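Local coordinates for protein beta-Lactamase/D-Alanine Carboxypeptidase (Pseudomonas syringae pv. tomato, PDB 5EVI) that probably hydrolyses beta-lactam antibiotics to substituted beta-amino acids, as a class C serine beta-lactamase linked to antibiotic resistance, at residues Tyr263-Gly268 / Asp302-Pro307; Arg152-Pro157 / Ala294-Gln299. All coordinates share one frame; numbering follows the deposited sequence.

Interaction 1: residues Tyr263-Gly268 / Asp302-Pro307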
ATOM      1  N   TYR D 263      12.501  -8.929  -3.658  1.00 20.59           N
ATOM      2  CA  TYR D 263      13.728  -9.037  -2.845  1.00 20.87           C
ATOM      3  C   TYR D 263      13.790 -10.336  -2.042  1.00 21.04           C
ATOM      4  O   TYR D 263      14.871 -10.882  -1.857  1.00 20.75           O
ATOM      5  CB  TYR D 263      13.826  -7.851  -1.905  1.00 20.54           C
ATOM      6  CG  TYR D 263      14.138  -6.530  -2.538  1.00 20.70           C
ATOM      7  CD1 TYR D 263      15.451  -6.170  -2.835  1.00 21.09           C
ATOM      8  CD2 TYR D 263      13.123  -5.596  -2.790  1.00 20.96           C
ATOM      9  CE1 TYR D 263      15.740  -4.930  -3.397  1.00 21.19           C
ATOM     10  CE2 TYR D 263      13.396  -4.353  -3.338  1.00 21.11           C
ATOM     11  CZ  TYR D 263      14.703  -4.026  -3.649  1.00 21.44           C
ATOM     12  OH  TYR D 263      15.000  -2.810  -4.181  1.00 19.85           O
ATOM     13  N   PHE D 264      12.644 -10.831  -1.557  1.00 21.44           N
ATOM     14  CA  PHE D 264      12.621 -12.058  -0.732  1.00 22.31           C
ATOM     15  C   PHE D 264      11.476 -13.016  -1.093  1.00 22.81           C
ATOM     16  O   PHE D 264      10.404 -12.585  -1.528  1.00 21.23           O
ATOM     17  CB  PHE D 264      12.518 -11.671   0.749  1.00 22.55           C
ATOM     18  CG  PHE D 264      13.621 -10.772   1.214  1.00 22.57           C
ATOM     19  CD1 PHE D 264      14.834 -11.310   1.654  1.00 22.79           C
ATOM     20  CD2 PHE D 264      13.461  -9.401   1.228  1.00 23.07           C
ATOM     21  CE1 PHE D 264      15.864 -10.490   2.075  1.00 22.26           C
ATOM     22  CE2 PHE D 264      14.486  -8.568   1.652  1.00 22.46           C
ATOM     23  CZ  PHE D 264      15.691  -9.114   2.082  1.00 22.99           C
ATOM     24  N   LYS D 265      11.720 -14.317  -0.922  1.00 23.73           N
ATOM     25  CA  LYS D 265      10.655 -15.323  -0.905  1.00 24.34           C
ATOM     26  C   LYS D 265      10.258 -15.516   0.557  1.00 24.49           C
ATOM     27  O   LYS D 265      11.139 -15.750   1.400  1.00 23.51           O
ATOM     28  CB  LYS D 265      11.128 -16.656  -1.509  1.00 25.43           C
ATOM     29  CG  LYS D 265      11.105 -16.717  -3.038  1.00 25.92           C
ATOM     30  CD  LYS D 265       9.900 -17.490  -3.572  1.00 26.41           C
ATOM     31  CE  LYS D 265       9.407 -16.976  -4.912  1.00 26.42           C
ATOM     32  NZ  LYS D 265      10.437 -16.752  -5.957  1.00 26.25           N
ATOM     33  N   VAL D 266       8.957 -15.403   0.851  1.00 24.50           N
ATOM     34  CA  VAL D 266       8.414 -15.514   2.232  1.00 25.61           C
ATOM     35  C   VAL D 266       7.210 -16.444   2.167  1.00 25.88           C
ATOM     36  O   VAL D 266       6.101 -16.004   1.875  1.00 27.21           O
ATOM     37  CB  VAL D 266       8.003 -14.136   2.818  1.00 25.45           C
ATOM     38  CG1 VAL D 266       7.602 -14.262   4.288  1.00 25.67           C
ATOM     39  CG2 VAL D 266       9.140 -13.130   2.691  1.00 26.00           C
ATOM     40  N   GLY D 267       7.431 -17.735   2.414  1.00 26.49           N
ATOM     41  CA  GLY D 267       6.447 -18.760   2.062  1.00 26.51           C
ATOM     42  C   GLY D 267       6.180 -18.707   0.563  1.00 26.71           C
ATOM     43  O   GLY D 267       7.123 -18.663  -0.248  1.00 25.91           O
ATOM     44  N   GLY D 268       4.900 -18.648   0.194  1.00 26.57           N
ATOM     45  CA  GLY D 268       4.490 -18.570  -1.212  1.00 26.52           C
ATOM     46  C   GLY D 268       4.467 -17.162  -1.826  1.00 26.32           C
ATOM     47  O   GLY D 268       4.157 -17.010  -3.008  1.00 27.21           O
ATOM     48  N   ASP D 302      13.955 -15.803   2.494  1.00 38.25           N
ATOM     49  CA  ASP D 302      15.129 -16.190   1.705  1.00 39.22           C
ATOM     50  C   ASP D 302      15.422 -15.107   0.671  1.00 40.67           C
ATOM     51  O   ASP D 302      14.558 -14.777  -0.142  1.00 40.48           O
ATOM     52  CB  ASP D 302      14.872 -17.518   0.999  1.00 39.72           C
ATOM     53  CG  ASP D 302      14.525 -18.638   1.962  1.00 40.16           C
ATOM     54  OD1 ASP D 302      15.131 -18.714   3.051  1.00 40.27           O
ATOM     55  OD2 ASP D 302      13.649 -19.454   1.624  1.00 40.75           O
ATOM     56  N   ALA D 303      16.636 -14.566   0.694  1.00 42.16           N
ATOM     57  CA  ALA D 303      17.023 -13.492  -0.227  1.00 44.68           C
ATOM     58  C   ALA D 303      17.074 -13.973  -1.678  1.00 46.90           C
ATOM     59  O   ALA D 303      17.667 -15.006  -1.972  1.00 46.49           O
ATOM     60  CB  ALA D 303      18.366 -12.901   0.176  1.00 44.64           C
ATOM     61  N   ILE D 304      16.438 -13.216  -2.569  1.00 49.54           N
ATOM     62  CA  ILE D 304      16.540 -13.448  -4.004  1.00 52.31           C
ATOM     63  C   ILE D 304      17.703 -12.573  -4.478  1.00 53.22           C
ATOM     64  O   ILE D 304      17.602 -11.343  -4.466  1.00 52.45           O
ATOM     65  CB  ILE D 304      15.235 -13.085  -4.748  1.00 54.59           C
ATOM     66  CG1 ILE D 304      14.019 -13.775  -4.105  1.00 58.76           C
ATOM     67  CG2 ILE D 304      15.339 -13.478  -6.220  1.00 54.61           C
ATOM     68  CD1 ILE D 304      12.681 -13.207  -4.535  1.00 69.61           C
ATOM     69  N   GLU D 305      18.807 -13.213  -4.864  1.00 53.76           N
ATOM     70  CA  GLU D 305      20.040 -12.518  -5.238  1.00 54.93           C
ATOM     71  C   GLU D 305      20.559 -13.031  -6.591  1.00 53.78           C
ATOM     72  O   GLU D 305      20.892 -14.209  -6.704  1.00 54.81           O
ATOM     73  CB  GLU D 305      21.096 -12.698  -4.151  1.00 56.30           C
ATOM     74  CG  GLU D 305      20.758 -11.967  -2.864  1.00 57.61           C
ATOM     75  CD  GLU D 305      21.862 -12.060  -1.832  1.00 58.57           C
ATOM     76  OE1 GLU D 305      21.636 -12.672  -0.767  1.00 60.15           O
ATOM     77  OE2 GLU D 305      22.961 -11.527  -2.095  1.00 59.21           O
ATOM     78  N   PRO D 306      20.615 -12.163  -7.624  1.00 52.37           N
ATOM     79  CA  PRO D 306      20.215 -10.746  -7.630  1.00 51.11           C
ATOM     80  C   PRO D 306      18.691 -10.571  -7.476  1.00 49.01           C
ATOM     81  O   PRO D 306      17.945 -11.518  -7.745  1.00 46.97           O
ATOM     82  CB  PRO D 306      20.695 -10.247  -8.998  1.00 51.97           C
ATOM     83  CG  PRO D 306      20.718 -11.463  -9.859  1.00 52.75           C
ATOM     84  CD  PRO D 306      21.073 -12.607  -8.955  1.00 52.73           C
ATOM     85  N   PRO D 307      18.231  -9.381  -7.022  1.00 47.54           N
ATOM     86  CA  PRO D 307      16.785  -9.133  -6.909  1.00 46.52           C
ATOM     87  C   PRO D 307      16.070  -9.381  -8.232  1.00 44.68           C
ATOM     88  O   PRO D 307      16.602  -9.049  -9.291  1.00 43.48           O
ATOM     89  CB  PRO D 307      16.701  -7.653  -6.509  1.00 46.88           C
ATOM     90  CG  PRO D 307      18.012  -7.349  -5.870  1.00 46.90           C
ATOM     91  CD  PRO D 307      19.019  -8.218  -6.567  1.00 47.39           C
TER
HETATM   92  O   HOH W   1      17.341  -9.635  -2.083  1.00 20.58           O
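Lys265 and Asp302 face each other as an antiparallel hydrogen-bonded pair, and their two backbone bonds fix the register between strand 262-266 and strand 299-308. Lys265 N reaches Asp302 O at 3.0 Å, and Asp302 N returns a bond to Lys265 O. A third bond, from Ile304 N to Tyr263 O at 2.9 Å, is nearly straight at hydrogen (171°). The chain has a classic beta bulge here: Tyr263 and Phe264 both face Gln271 of strand 269-271 and are joined to it by backbone hydrogen bonds. Past the Ile304 N to Tyr263 O bond, just before the chain turns its corner at Glu305 and Pro306, a water donates to both Tyr263 O and Ile304 O, so that Tyr263 O accepts two bonds.

Apolar contacts flank this ladder on both faces. Phe264 and Ala303 form the non-hydrogen-bonded pair, and the ring sets its CD1 3.6 Å from Ala303 CA, with CE1 near the methyl group. On the face shared by Lys265 and Asp302, Ile304 extends CG1 anti to its carbonyl carbon (chi1 -52°), which carries CD1 back over the opposite strand, 3.7 Å from Phe264 C and 4.1 Å from Lys265 CG. Past the corner and the cis peptide before Pro306, Pro307 brings CG within 4.1 Å of Tyr263 CE1 at a slant.

The Asp302 carboxylate pairs with Lys300 in a salt bridge. The contact lies at the surface, toward one end of the large antiparallel sheet, where strand 262-266 runs between strands 269-271 and 299-308, and Tyr263 and Phe264 pack against Phe111 and helix 112-115.

Interaction 2: residues Arg152-Pro157 / Ala294-Gln299; sequences RTYANP and AMLNTQ
Thr153 and Thr298 meet hydroxyl to hydroxyl beside a short antiparallel bridge, Arg152 with Gln299, that adds strand 151-152 to the edge of the sheet in this class C beta-lactamase fold. The bridge is a hydrogen-bonded pair: Arg152 N donates to Gln299 O at 2.8 Å, and Gln299 N donates to Arg152 O. Just beyond it the two threonine side chains slant across one another, their OG1 atoms 2.6 Å apart in a short hydrogen bond; Thr153 OG1 is also bonded to Tyr146.

Tyr154 and Leu296 instead run alongside each other and point the same way. Tyr154 swings its ring out with CG anti to the backbone N (chi1 -172°), and Leu296 CD2 presses against it, 3.5 Å from Tyr154 CD2. The phenol end reaches Ser68, Lys71 and Lys318, a grouping consistent with the SxxK catalytic centre of the family.

Arg152 bends at chi2 (-89°), turning its guanidinium so that Met295 O and a water lie at its edge, in plane, while NH2 forms a salt bridge with Glu276. That water accepts from Arg152 NH1 at 2.8 Å and approaches Met295 O to 2.6 Å. Gln299 is also bent and folds back onto its own segment: its NE2 donates to Met295 O at 3.0 Å, from 37° above that carbonyl plane.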
ATOM      1  N   ARG D 152      11.155 -11.994   8.116  1.00 21.95           N
ATOM      2  CA  ARG D 152      10.256 -10.931   7.667  1.00 22.04           C
ATOM      3  C   ARG D 152       9.192 -10.658   8.736  1.00 21.08           C
ATOM      4  O   ARG D 152       8.413 -11.552   9.084  1.00 22.09           O
ATOM      5  CB  ARG D 152       9.616 -11.325   6.340  1.00 22.54           C
ATOM      6  CG  ARG D 152       8.880 -10.189   5.597  1.00 23.42           C
ATOM      7  CD  ARG D 152       7.432 -10.100   6.034  1.00 23.65           C
ATOM      8  NE  ARG D 152       6.569  -9.417   5.067  1.00 24.07           N
ATOM      9  CZ  ARG D 152       5.247  -9.279   5.210  1.00 23.84           C
ATOM     10  NH1 ARG D 152       4.610  -9.785   6.267  1.00 24.17           N
ATOM     11  NH2 ARG D 152       4.554  -8.633   4.274  1.00 23.83           N
ATOM     12  N   THR D 153       9.165  -9.411   9.208  1.00 20.12           N
ATOM     13  CA  THR D 153       8.269  -8.957  10.257  1.00 19.69           C
ATOM     14  C   THR D 153       7.641  -7.644   9.791  1.00 19.72           C
ATOM     15  O   THR D 153       8.262  -6.591   9.815  1.00 18.69           O
ATOM     16  CB  THR D 153       9.047  -8.809  11.578  1.00 20.21           C
ATOM     17  OG1 THR D 153       9.714 -10.041  11.823  1.00 20.05           O
ATOM     18  CG2 THR D 153       8.147  -8.501  12.756  1.00 20.02           C
ATOM     19  N   TYR D 154       6.410  -7.743   9.319  1.00 19.61           N
ATOM     20  CA  TYR D 154       5.661  -6.572   8.829  1.00 19.63           C
ATOM     21  C   TYR D 154       5.587  -5.529   9.951  1.00 19.67           C
ATOM     22  O   TYR D 154       5.179  -5.866  11.057  1.00 19.42           O
ATOM     23  CB  TYR D 154       4.265  -7.009   8.435  1.00 19.73           C
ATOM     24  CG  TYR D 154       3.441  -5.966   7.736  1.00 19.95           C
ATOM     25  CD1 TYR D 154       3.533  -5.811   6.357  1.00 20.17           C
ATOM     26  CD2 TYR D 154       2.532  -5.160   8.438  1.00 20.27           C
ATOM     27  CE1 TYR D 154       2.767  -4.880   5.685  1.00 19.99           C
ATOM     28  CE2 TYR D 154       1.752  -4.221   7.771  1.00 20.71           C
ATOM     29  CZ  TYR D 154       1.878  -4.083   6.392  1.00 20.96           C
ATOM     30  OH  TYR D 154       1.115  -3.155   5.709  1.00 21.42           O
ATOM     31  N   ALA D 155       6.007  -4.293   9.696  1.00 19.92           N
ATOM     32  CA  ALA D 155       5.964  -3.255  10.741  1.00 20.40           C
ATOM     33  C   ALA D 155       5.809  -1.809  10.232  1.00 20.88           C
ATOM     34  O   ALA D 155       6.348  -1.451   9.186  1.00 21.22           O
ATOM     35  CB  ALA D 155       7.200  -3.377  11.638  1.00 20.42           C
ATOM     36  N   ASN D 156       5.107  -0.968  10.995  1.00 21.01           N
ATOM     37  CA  ASN D 156       5.055   0.487  10.695  1.00 22.41           C
ATOM     38  C   ASN D 156       6.323   1.338  10.963  1.00 22.53           C
ATOM     39  O   ASN D 156       6.685   2.151  10.123  1.00 22.29           O
ATOM     40  CB  ASN D 156       3.820   1.124  11.350  1.00 22.34           C
ATOM     41  CG  ASN D 156       2.531   0.584  10.775  1.00 23.09           C
ATOM     42  OD1 ASN D 156       2.530   0.020   9.685  1.00 22.79           O
ATOM     43  ND2 ASN D 156       1.416   0.780  11.489  1.00 23.61           N
ATOM     44  N   PRO D 157       7.009   1.147  12.112  1.00 23.89           N
ATOM     45  CA  PRO D 157       8.231   1.938  12.359  1.00 24.24           C
ATOM     46  C   PRO D 157       9.256   1.896  11.226  1.00 24.65           C
ATOM     47  O   PRO D 157       9.848   2.918  10.889  1.00 24.95           O
ATOM     48  CB  PRO D 157       8.827   1.289  13.617  1.00 23.74           C
ATOM     49  CG  PRO D 157       7.668   0.621  14.280  1.00 24.36           C
ATOM     50  CD  PRO D 157       6.800   0.141  13.155  1.00 23.73           C
ATOM     51  N   ALA D 294      -2.059 -14.160  10.133  1.00 28.93           N
ATOM     52  CA  ALA D 294      -0.892 -14.953  10.511  1.00 29.51           C
ATOM     53  C   ALA D 294       0.419 -14.353   9.946  1.00 28.80           C
ATOM     54  O   ALA D 294       1.458 -14.376  10.612  1.00 30.03           O
ATOM     55  CB  ALA D 294      -1.064 -16.399  10.058  1.00 30.47           C
HETATM   56  N   MSE D 295       0.353 -13.761   8.754  1.00 27.37           N
HETATM   57  CA  MSE D 295       1.553 -13.207   8.102  1.00 27.49           C
HETATM   58  C   MSE D 295       2.082 -11.951   8.770  1.00 28.30           C
HETATM   59  O   MSE D 295       3.197 -11.535   8.467  1.00 29.80           O
HETATM   60  CB  MSE D 295       1.287 -12.917   6.624  1.00 26.01           C
HETATM   61  CG  MSE D 295       0.928 -14.165   5.825  1.00 25.14           C
HETATM   62 SE   MSE D 295       2.471 -15.351   5.527  0.20 22.79          SE
HETATM   63  CE  MSE D 295       3.697 -14.107   4.626  1.00 23.57           C
ATOM     64  N   LEU D 296       1.303 -11.324   9.655  1.00 29.01           N
ATOM     65  CA  LEU D 296       1.812 -10.237  10.505  1.00 30.30           C
ATOM     66  C   LEU D 296       2.892 -10.687  11.512  1.00 30.80           C
ATOM     67  O   LEU D 296       3.640  -9.855  12.010  1.00 31.59           O
ATOM     68  CB  LEU D 296       0.671  -9.538  11.259  1.00 31.31           C
ATOM     69  CG  LEU D 296      -0.359  -8.770  10.414  1.00 31.73           C
ATOM     70  CD1 LEU D 296      -1.535  -8.284  11.256  1.00 32.87           C
ATOM     71  CD2 LEU D 296       0.308  -7.610   9.690  1.00 32.32           C
ATOM     72  N   ASN D 297       2.984 -11.981  11.808  1.00 30.42           N
ATOM     73  CA  ASN D 297       4.032 -12.492  12.698  1.00 30.92           C
ATOM     74  C   ASN D 297       5.305 -12.809  11.924  1.00 30.10           C
ATOM     75  O   ASN D 297       5.278 -12.932  10.714  1.00 29.32           O
ATOM     76  CB  ASN D 297       3.562 -13.741  13.438  1.00 31.42           C
ATOM     77  CG  ASN D 297       2.386 -13.475  14.368  1.00 32.29           C
ATOM     78  OD1 ASN D 297       1.767 -14.418  14.850  1.00 35.05           O
ATOM     79  ND2 ASN D 297       2.065 -12.202  14.612  1.00 32.17           N
ATOM     80  N   THR D 298       6.409 -12.971  12.645  1.00 29.99           N
ATOM     81  CA  THR D 298       7.728 -13.116  12.030  1.00 30.23           C
ATOM     82  C   THR D 298       7.850 -14.449  11.300  1.00 30.95           C
ATOM     83  O   THR D 298       7.618 -15.495  11.891  1.00 30.76           O
ATOM     84  CB  THR D 298       8.837 -12.955  13.081  1.00 30.19           C
ATOM     85  OG1 THR D 298       8.746 -11.637  13.639  1.00 29.83           O
ATOM     86  CG2 THR D 298      10.213 -13.131  12.473  1.00 29.59           C
ATOM     87  N   GLN D 299       8.190 -14.390  10.012  1.00 31.79           N
ATOM     88  CA  GLN D 299       8.361 -15.574   9.161  1.00 32.83           C
ATOM     89  C   GLN D 299       9.809 -15.656   8.736  1.00 33.03           C
ATOM     90  O   GLN D 299      10.500 -14.642   8.715  1.00 31.92           O
ATOM     91  CB  GLN D 299       7.527 -15.471   7.875  1.00 33.51           C
ATOM     92  CG  GLN D 299       6.093 -15.968   7.974  1.00 34.83           C
ATOM     93  CD  GLN D 299       5.172 -14.964   8.613  1.00 35.44           C
ATOM     94  OE1 GLN D 299       4.415 -15.293   9.530  1.00 34.67           O
ATOM     95  NE2 GLN D 299       5.231 -13.719   8.137  1.00 36.47           N
TER
HETATM   96  O   HOH W   2       5.715 -10.761   8.682  1.00 25.44           O
HETATM   97  O   HOH W   3       4.126  -7.536  12.711  1.00 16.65           O

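In the fold
Strand 299-308 ties the contacts together: its start pairs with Arg152 in interaction 2, and farther along it pairs with strand 262-266 in interaction 1. The centres are 15 Å apart, but the two contacts touch at Val266, which belongs to segment 263-268. Its CG1 lies 3.8 Å from Gln299 CB and 3.9 Å from Met295 CE, while its CG2 is 4.1 Å from Arg152 CB, so one valine packs against both segments of interaction 2. Interaction 2 carries Tyr154, whose OH bonds to Ser68, Lys71 and Lys318, consistent with the SxxK centre; a sulfate, probably from the crystallisation medium, lies about 3 Å from its side chain (nearest atoms). Interaction 1 is a surface contact.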